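Local coordinates for Lin1840 protein (Listeria innocua serovar 6a, PDB 4ZOC) that probably hydrolyses terminal, non-reducing beta-D-glucosyl residues to release beta-D-glucose, as a glycoside hydrolase family 3 beta-glucosidase involved in beta-1,2-glucan metabolism, at residues A[51-56]-A[306-311]; A[19-24]-A[330-335]; A[289-294]-A[312-317]. The protein carries 2 engineered substitutions. One frame throughout, in Å; residues are numbered along the deposited sequence.

Interaction 1 of 3, residues A[51-56]-A[306-311]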
# COMPACT_ATOMS: atom_id res chain seq x y z
N ASP A 51 -32.10 32.17 -12.50
CA ASP A 51 -33.05 32.21 -11.42
C ASP A 51 -33.92 30.99 -11.35
O ASP A 51 -34.37 30.55 -10.28
CB ASP A 51 -33.96 33.44 -11.56
CG ASP A 51 -33.28 34.69 -11.15
OD1 ASP A 51 -32.29 34.62 -10.41
OD2 ASP A 51 -33.74 35.79 -11.53
N ALA A 52 -34.26 30.48 -12.51
CA ALA A 52 -35.06 29.30 -12.53
C ALA A 52 -34.34 28.12 -11.82
O ALA A 52 -34.98 27.25 -11.23
CB ALA A 52 -35.44 28.95 -13.97
N HIS A 53 -33.03 28.09 -11.86
CA HIS A 53 -32.27 27.03 -11.13
C HIS A 53 -32.24 27.34 -9.64
O HIS A 53 -32.56 26.50 -8.82
CB HIS A 53 -30.84 26.91 -11.65
CG HIS A 53 -30.76 26.48 -13.08
ND1 HIS A 53 -29.90 27.07 -13.98
CD2 HIS A 53 -31.42 25.53 -13.75
CE1 HIS A 53 -30.06 26.51 -15.17
NE2 HIS A 53 -30.97 25.56 -15.05
N THR A 54 -31.86 28.56 -9.27
CA THR A 54 -31.66 28.88 -7.88
C THR A 54 -32.95 28.94 -7.07
O THR A 54 -32.98 28.53 -5.91
CB THR A 54 -30.74 30.10 -7.70
OG1 THR A 54 -31.37 31.29 -8.17
CG2 THR A 54 -29.44 29.88 -8.43
N GLU A 55 -34.05 29.35 -7.69
CA GLU A 55 -35.31 29.42 -7.02
C GLU A 55 -35.90 28.05 -6.85
O GLU A 55 -36.89 27.91 -6.14
CB GLU A 55 -36.28 30.29 -7.81
CG GLU A 55 -35.77 31.74 -7.86
CD GLU A 55 -36.63 32.64 -8.69
OE1 GLU A 55 -36.30 33.81 -8.69
OE2 GLU A 55 -37.60 32.17 -9.33
N ASN A 56 -35.32 27.04 -7.51
CA ASN A 56 -35.78 25.64 -7.36
C ASN A 56 -34.71 24.62 -6.84
O ASN A 56 -34.99 23.43 -6.73
CB ASN A 56 -36.35 25.15 -8.69
CG ASN A 56 -37.57 25.95 -9.05
OD1 ASN A 56 -38.62 25.86 -8.40
ND2 ASN A 56 -37.39 26.82 -9.95
N CYS A 306 -23.89 18.87 -13.60
CA CYS A 306 -24.24 17.84 -14.49
C CYS A 306 -25.75 17.58 -14.49
O CYS A 306 -26.36 17.53 -15.56
CB CYS A 306 -23.50 16.50 -14.18
SG CYS A 306 -21.72 16.72 -14.16
N TYR A 307 -26.34 17.36 -13.31
CA TYR A 307 -27.78 17.14 -13.24
C TYR A 307 -28.56 18.27 -13.84
O TYR A 307 -29.42 18.06 -14.76
CB TYR A 307 -28.28 16.86 -11.82
CG TYR A 307 -27.96 15.45 -11.26
CD1 TYR A 307 -27.41 14.41 -12.05
CD2 TYR A 307 -28.20 15.17 -9.91
CE1 TYR A 307 -27.20 13.17 -11.52
CE2 TYR A 307 -28.00 13.91 -9.39
CZ TYR A 307 -27.44 12.91 -10.20
OH TYR A 307 -27.27 11.66 -9.72
N ILE A 308 -28.27 19.46 -13.33
CA ILE A 308 -29.06 20.64 -13.72
C ILE A 308 -29.08 20.86 -15.25
O ILE A 308 -30.13 21.13 -15.84
CB ILE A 308 -28.65 21.83 -12.83
CG1 ILE A 308 -29.78 22.86 -12.79
CG2 ILE A 308 -27.36 22.48 -13.25
CD1 ILE A 308 -30.82 22.58 -11.73
N HIS A 309 -27.93 20.70 -15.91
CA HIS A 309 -27.83 20.96 -17.34
C HIS A 309 -28.16 19.75 -18.24
O HIS A 309 -28.57 19.95 -19.39
CB HIS A 309 -26.46 21.56 -17.68
CG HIS A 309 -26.25 22.93 -17.11
ND1 HIS A 309 -27.26 23.86 -17.00
CD2 HIS A 309 -25.14 23.52 -16.59
CE1 HIS A 309 -26.79 24.95 -16.41
NE2 HIS A 309 -25.51 24.77 -16.16
N GLU A 310 -28.07 18.53 -17.72
CA GLU A 310 -28.22 17.31 -18.58
C GLU A 310 -29.41 16.35 -18.36
O GLU A 310 -29.78 15.55 -19.28
CB GLU A 310 -26.95 16.42 -18.52
CG GLU A 310 -25.68 17.19 -18.79
CD GLU A 310 -25.47 17.56 -20.23
OE1 GLU A 310 -26.23 17.10 -21.13
OE2 GLU A 310 -24.49 18.30 -20.49
N LEU A 311 -30.02 16.38 -17.17
CA LEU A 311 -31.10 15.40 -16.84
C LEU A 311 -32.27 15.58 -17.76
O LEU A 311 -32.87 14.60 -18.17
CB LEU A 311 -31.55 15.51 -15.40
CG LEU A 311 -30.63 14.91 -14.32
CD1 LEU A 311 -31.32 14.95 -12.99
CD2 LEU A 311 -30.29 13.46 -14.62
O HOH W 1 -32.45 22.54 -15.54
O HOH W 2 -29.73 24.24 -17.87

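Interaction 2 of 3, residues A[19-24]-A[330-335]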
# COMPACT_ATOMS: atom_id res chain seq x y z
N ILE A 19 -35.62 18.31 -11.36
CA ILE A 19 -34.19 18.30 -11.65
C ILE A 19 -33.42 19.23 -10.66
O ILE A 19 -32.43 18.81 -10.04
CB ILE A 19 -33.91 18.70 -13.13
CG1 ILE A 19 -34.44 17.65 -14.17
CG2 ILE A 19 -32.41 19.06 -13.34
CD1 ILE A 19 -34.35 18.13 -15.62
N ALA A 20 -33.88 20.47 -10.47
CA ALA A 20 -33.18 21.40 -9.60
C ALA A 20 -33.23 21.01 -8.14
O ALA A 20 -32.31 21.40 -7.36
CB ALA A 20 -33.75 22.81 -9.80
N GLN A 21 -34.27 20.26 -7.73
CA GLN A 21 -34.38 19.77 -6.37
C GLN A 21 -33.10 18.95 -6.05
O GLN A 21 -32.75 18.84 -4.89
CB GLN A 21 -35.67 18.89 -6.16
CG GLN A 21 -35.96 18.49 -4.73
CD GLN A 21 -36.15 19.60 -3.73
OE1 GLN A 21 -35.96 19.38 -2.54
NE2 GLN A 21 -36.65 20.75 -4.18
N CYS A 22 -32.45 18.37 -7.05
CA CYS A 22 -31.27 17.54 -6.89
C CYS A 22 -29.93 18.30 -6.96
O CYS A 22 -28.89 17.66 -7.13
CB CYS A 22 -31.26 16.40 -7.94
SG CYS A 22 -32.71 15.33 -7.79
N LEU A 23 -29.98 19.63 -6.81
CA LEU A 23 -28.83 20.50 -6.80
C LEU A 23 -28.63 21.19 -5.42
O LEU A 23 -29.56 21.70 -4.81
CB LEU A 23 -28.99 21.54 -7.85
CG LEU A 23 -27.91 22.61 -7.91
CD1 LEU A 23 -26.60 22.08 -8.42
CD2 LEU A 23 -28.42 23.73 -8.74
N GLN A 24 -27.39 21.18 -4.97
CA GLN A 24 -26.96 21.91 -3.77
C GLN A 24 -25.96 23.00 -4.12
O GLN A 24 -24.99 22.76 -4.86
CB GLN A 24 -26.36 20.95 -2.72
CG GLN A 24 -26.04 21.58 -1.40
CD GLN A 24 -25.44 20.57 -0.49
OE1 GLN A 24 -24.31 20.05 -0.75
NE2 GLN A 24 -26.16 20.23 0.58
N LEU A 330 -38.37 12.32 -4.08
CA LEU A 330 -39.10 11.84 -2.95
C LEU A 330 -38.16 11.69 -1.75
O LEU A 330 -38.50 12.06 -0.64
CB LEU A 330 -39.77 10.52 -3.24
CG LEU A 330 -40.61 9.96 -2.08
CD1 LEU A 330 -41.65 10.93 -1.52
CD2 LEU A 330 -41.26 8.67 -2.54
N ARG A 331 -36.96 11.14 -1.96
CA ARG A 331 -36.03 11.12 -0.83
C ARG A 331 -35.66 12.52 -0.22
O ARG A 331 -35.64 12.69 1.04
CB ARG A 331 -34.80 10.26 -1.19
CG ARG A 331 -35.14 8.79 -1.32
CD ARG A 331 -33.91 7.85 -1.44
NE ARG A 331 -33.25 7.97 -2.72
CZ ARG A 331 -33.47 7.21 -3.79
NH1 ARG A 331 -32.78 7.41 -4.91
NH2 ARG A 331 -34.36 6.23 -3.74
N MET A 332 -35.45 13.49 -1.09
CA MET A 332 -35.15 14.88 -0.68
C MET A 332 -36.34 15.44 0.13
O MET A 332 -36.19 16.03 1.19
CB MET A 332 -34.84 15.72 -1.93
CG MET A 332 -33.42 15.56 -2.51
SD MET A 332 -32.18 16.24 -1.34
CE MET A 332 -32.48 18.01 -1.59
N LEU A 333 -37.55 15.25 -0.41
CA LEU A 333 -38.72 15.80 0.27
C LEU A 333 -38.92 15.07 1.61
O LEU A 333 -39.25 15.74 2.62
CB LEU A 333 -39.93 15.66 -0.61
CG LEU A 333 -40.19 16.76 -1.64
CD1 LEU A 333 -39.09 17.66 -2.07
CD2 LEU A 333 -41.11 16.28 -2.77
N ASN A 334 -38.69 13.74 1.66
CA ASN A 334 -38.81 12.95 2.91
C ASN A 334 -37.82 13.46 3.97
O ASN A 334 -38.21 13.64 5.07
CB ASN A 334 -38.56 11.43 2.74
CG ASN A 334 -39.77 10.68 2.20
OD1 ASN A 334 -40.87 11.19 2.21
ND2 ASN A 334 -39.54 9.50 1.66
N LEU A 335 -36.56 13.75 3.60
CA LEU A 335 -35.61 14.41 4.52
C LEU A 335 -36.16 15.72 5.07
O LEU A 335 -36.08 15.99 6.29
CB LEU A 335 -34.28 14.62 3.83
CG LEU A 335 -33.23 15.43 4.62
CD1 LEU A 335 -32.90 14.79 5.94
CD2 LEU A 335 -31.98 15.66 3.78

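Interaction 3 of 3, residues A[289-294]-A[312-317]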
# COMPACT_ATOMS: atom_id res chain seq x y z
N ALA A 289 -21.84 11.64 -16.99
CA ALA A 289 -21.67 11.80 -15.54
C ALA A 289 -23.02 11.85 -14.83
O ALA A 289 -23.28 11.11 -13.86
CB ALA A 289 -20.87 13.05 -15.23
N ALA A 290 -23.94 12.65 -15.39
CA ALA A 290 -25.32 12.72 -14.90
C ALA A 290 -26.04 11.39 -15.00
O ALA A 290 -26.67 10.91 -14.07
CB ALA A 290 -26.08 13.81 -15.71
N GLN A 291 -25.97 10.78 -16.16
CA GLN A 291 -26.68 9.52 -16.33
C GLN A 291 -26.19 8.47 -15.34
O GLN A 291 -26.96 7.82 -14.69
CB GLN A 291 -26.50 8.99 -17.75
CG GLN A 291 -27.27 7.72 -18.02
CD GLN A 291 -26.96 7.12 -19.39
OE1 GLN A 291 -26.55 7.80 -20.35
NE2 GLN A 291 -27.20 5.84 -19.50
N PHE A 292 -24.88 8.26 -15.28
CA PHE A 292 -24.33 7.14 -14.48
C PHE A 292 -24.51 7.43 -12.98
O PHE A 292 -24.82 6.56 -12.22
CB PHE A 292 -22.85 6.90 -14.84
CG PHE A 292 -22.59 6.65 -16.31
CD1 PHE A 292 -23.58 6.10 -17.12
CD2 PHE A 292 -21.35 6.90 -16.85
CE1 PHE A 292 -23.30 5.86 -18.47
CE2 PHE A 292 -21.07 6.63 -18.19
CZ PHE A 292 -22.06 6.12 -18.97
N SER A 293 -24.41 8.70 -12.58
CA SER A 293 -24.65 9.07 -11.18
C SER A 293 -26.08 8.86 -10.78
O SER A 293 -26.32 8.35 -9.73
CB SER A 293 -24.14 10.50 -10.87
OG SER A 293 -22.73 10.54 -11.08
N MET A 294 -27.04 9.23 -11.63
CA MET A 294 -28.43 8.96 -11.25
C MET A 294 -28.76 7.45 -11.27
O MET A 294 -29.51 6.96 -10.42
CB MET A 294 -29.43 9.76 -12.10
CG MET A 294 -30.83 9.64 -11.52
SD MET A 294 -31.82 11.13 -11.67
CE MET A 294 -31.34 11.96 -10.17
N LYS A 312 -32.59 16.83 -18.13
CA LYS A 312 -33.77 16.98 -18.97
C LYS A 312 -33.57 16.29 -20.32
O LYS A 312 -34.37 15.47 -20.68
CB LYS A 312 -34.22 18.44 -19.09
CG LYS A 312 -35.56 18.56 -19.85
CD LYS A 312 -35.32 19.36 -21.08
CE LYS A 312 -35.13 20.82 -20.71
NZ LYS A 312 -35.54 21.60 -21.90
N GLY A 313 -32.47 16.56 -21.02
CA GLY A 313 -32.18 15.83 -22.28
C GLY A 313 -32.15 14.28 -22.16
O GLY A 313 -32.66 13.57 -23.03
N LEU A 314 -31.51 13.74 -21.10
CA LEU A 314 -31.45 12.31 -20.87
C LEU A 314 -32.83 11.70 -20.73
O LEU A 314 -33.10 10.61 -21.25
CB LEU A 314 -30.67 11.98 -19.59
CG LEU A 314 -29.15 12.18 -19.74
CD1 LEU A 314 -28.46 12.32 -18.36
CD2 LEU A 314 -28.43 11.08 -20.53
N ILE A 315 -33.70 12.37 -20.00
CA ILE A 315 -35.07 11.84 -19.75
C ILE A 315 -35.92 11.96 -21.01
O ILE A 315 -36.58 10.99 -21.39
CB ILE A 315 -35.70 12.53 -18.55
CG1 ILE A 315 -35.02 12.02 -17.30
CG2 ILE A 315 -37.18 12.26 -18.39
CD1 ILE A 315 -35.31 12.90 -16.12
N GLU A 316 -35.88 13.13 -21.65
CA GLU A 316 -36.61 13.35 -22.93
C GLU A 316 -36.16 12.35 -23.99
O GLU A 316 -36.99 11.84 -24.74
CB GLU A 316 -36.40 14.77 -23.46
CG GLU A 316 -37.13 15.77 -22.59
CD GLU A 316 -37.04 17.18 -23.10
OE1 GLU A 316 -36.09 17.50 -23.85
OE2 GLU A 316 -37.93 17.97 -22.68
N GLU A 317 -34.86 12.07 -24.06
CA GLU A 317 -34.35 11.14 -25.07
C GLU A 317 -34.58 9.66 -24.71
O GLU A 317 -34.23 8.81 -25.50
CB GLU A 317 -32.86 11.40 -25.41
CG GLU A 317 -32.55 12.77 -25.92
CD GLU A 317 -31.10 13.13 -25.75
OE1 GLU A 317 -30.27 12.23 -25.44
OE2 GLU A 317 -30.77 14.33 -25.93

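Interaction 1 of 3, residues A[51-56]-A[306-311]
His-53 and Ile-308 meet on the outside of the TIM barrel that forms the N-terminal domain of this family 3 glycosidase, where the short helix 51-54 lies against helix 306-316. The histidine carries the contact. Its CB points at the other helix, and chi1 of -64° sets CG beside the backbone N, opposite the carbonyl carbon. From CG onward the ring crosses the isoleucine at a slant, its CG-CD2 side nearest: CG lies 3.8 Å from Ile-308 CG1, and CD2 comes tighter, 3.3 Å from the same CG1, with the terminal CD1 also near it. Across the ring, ND1 turns back to its own chain and accepts a bond from the backbone N of Thr-50, which fixes the flip of the imidazole. CE1 reaches the second histidine, 3.8 Å from His-309 CE1. The two rings are set steeply, planes at 73° with centroids 5.5 Å apart. His-309 is itself held, its NE2 bonded to Met-47 O, while Ile-308 CG2 lies over the centre of one face of its ring. At the tip of His-53, NE2 makes long, weak bonds to two waters, which carry the contact on to helix 306-316: one donates to Ile-308 O at 2.7 Å, and the other sits in the plane of the His-309 ring, its O 2.6 Å from ND1.

Interaction 2 of 3, residues A[19-24]-A[330-335]
Gln-21 packs against Met-332 and Leu-333 without a hydrogen bond between the segments, joining helix 15-21 to helix 322-338 in the TIM-barrel domain. The closest touch is made by the methionine methyl, with CE of Met-332 3.4 Å from the backbone O of Gln-21. Bends at chi2 (-67°) and chi3 (-74°) fold the thioether back so that this methyl, rather than the sulfur, faces the carbonyl. The glutamine side chain fills in next to it. Its CG stands 4.1 Å from Met-332 CB, and its amide end reaches over to the leucine, where OE1 is 3.6 Å from Leu-333 CD1 and CD is 3.9 Å from that methyl. OE1 also lies 3.9 Å from Met-332 CE, so one oxygen has a methyl group from each of two successive residues for neighbours.

Further out, Lys-336, one turn along the same helix, gives its NZ to Gln-21 OE1 and ties the amide to helix 322-338. Ile-84 touches both Gln-21 and Leu-333, Val-6 and Val-10 of helix 3-12 pack on Leu-333, and Val-266 of the barrel strand 266-268 meets Met-332. The chemistry is therefore divided: two methyl groups flank the amide oxygen of a buried glutamine, and the lysine supplies its hydrogen bond, probably polarising the carbonyl as well.

Interaction 3 of 3, residues A[289-294]-A[312-317]
This is a largely apolar helix-to-helix contact on the outer layer of the TIM barrel, between helix 286-295 and helix 306-316, the helices that precede and follow barrel strand 301-302. Leu-314 does most of the work, pointing toward the other helix and setting its two methyls on Ala-290 and Gln-291. CD1 lies against the backbone, 3.7 Å from Gln-291 N, and the same methyl is 3.9 Å from Ala-290 CB. CD2 also meets the glutamine, 4.0 Å from Gln-291 CB and 3.8 Å from its OE1.

Gln-291 passes the leucine at about a right angle. With CG anti to its own N (chi1 -177°), the extended chain crosses CD2, touching it with CB and with the amide OE1. NE2 is bonded to Glu-295 OE2, one turn along its own helix. On another side of helix 286-295, Ser-293 folds back on the preceding turn, its OG 2.9 Å from Ala-289 O. That carbonyl also takes the Ser-293 backbone N, the two donors reaching it from opposite faces of its plane.

Past the leucine, Glu-317 makes salt bridges with Lys-287, just ahead of the 289-294 segment, and with Lys-319. Ala-290 and Ser-293 also lie on Tyr-307 of helix 306-316. Ile-315 leans on Glu-322 and Leu-325 of helix 322-338 and touches Leu-15 of helix 15-21, so helix 306-316 packs against both of these helices as well as helix 286-295.

Overall arrangement
All three contacts lie in the outer helical layer of the TIM-barrel domain, away from the glucose pocket and the magnesium site. Helix 306-316 serves interactions 1 and 3, on successive parts of its length, and helix 15-21 of interaction 2 packs on it as well, Ala-20 against Ile-308 and Ile-19 against Lys-312. Tyr-307 of interaction 1 lies against the 289-294 helix segment of interaction 3. Interactions 2 and 3 are buried and made largely of methyl contacts, the glutamine in each finding its polar partner, Lys-336 or Glu-295, outside the touching residues. Interaction 1 is only partly buried: two histidines and two waters take part there beside one isoleucine.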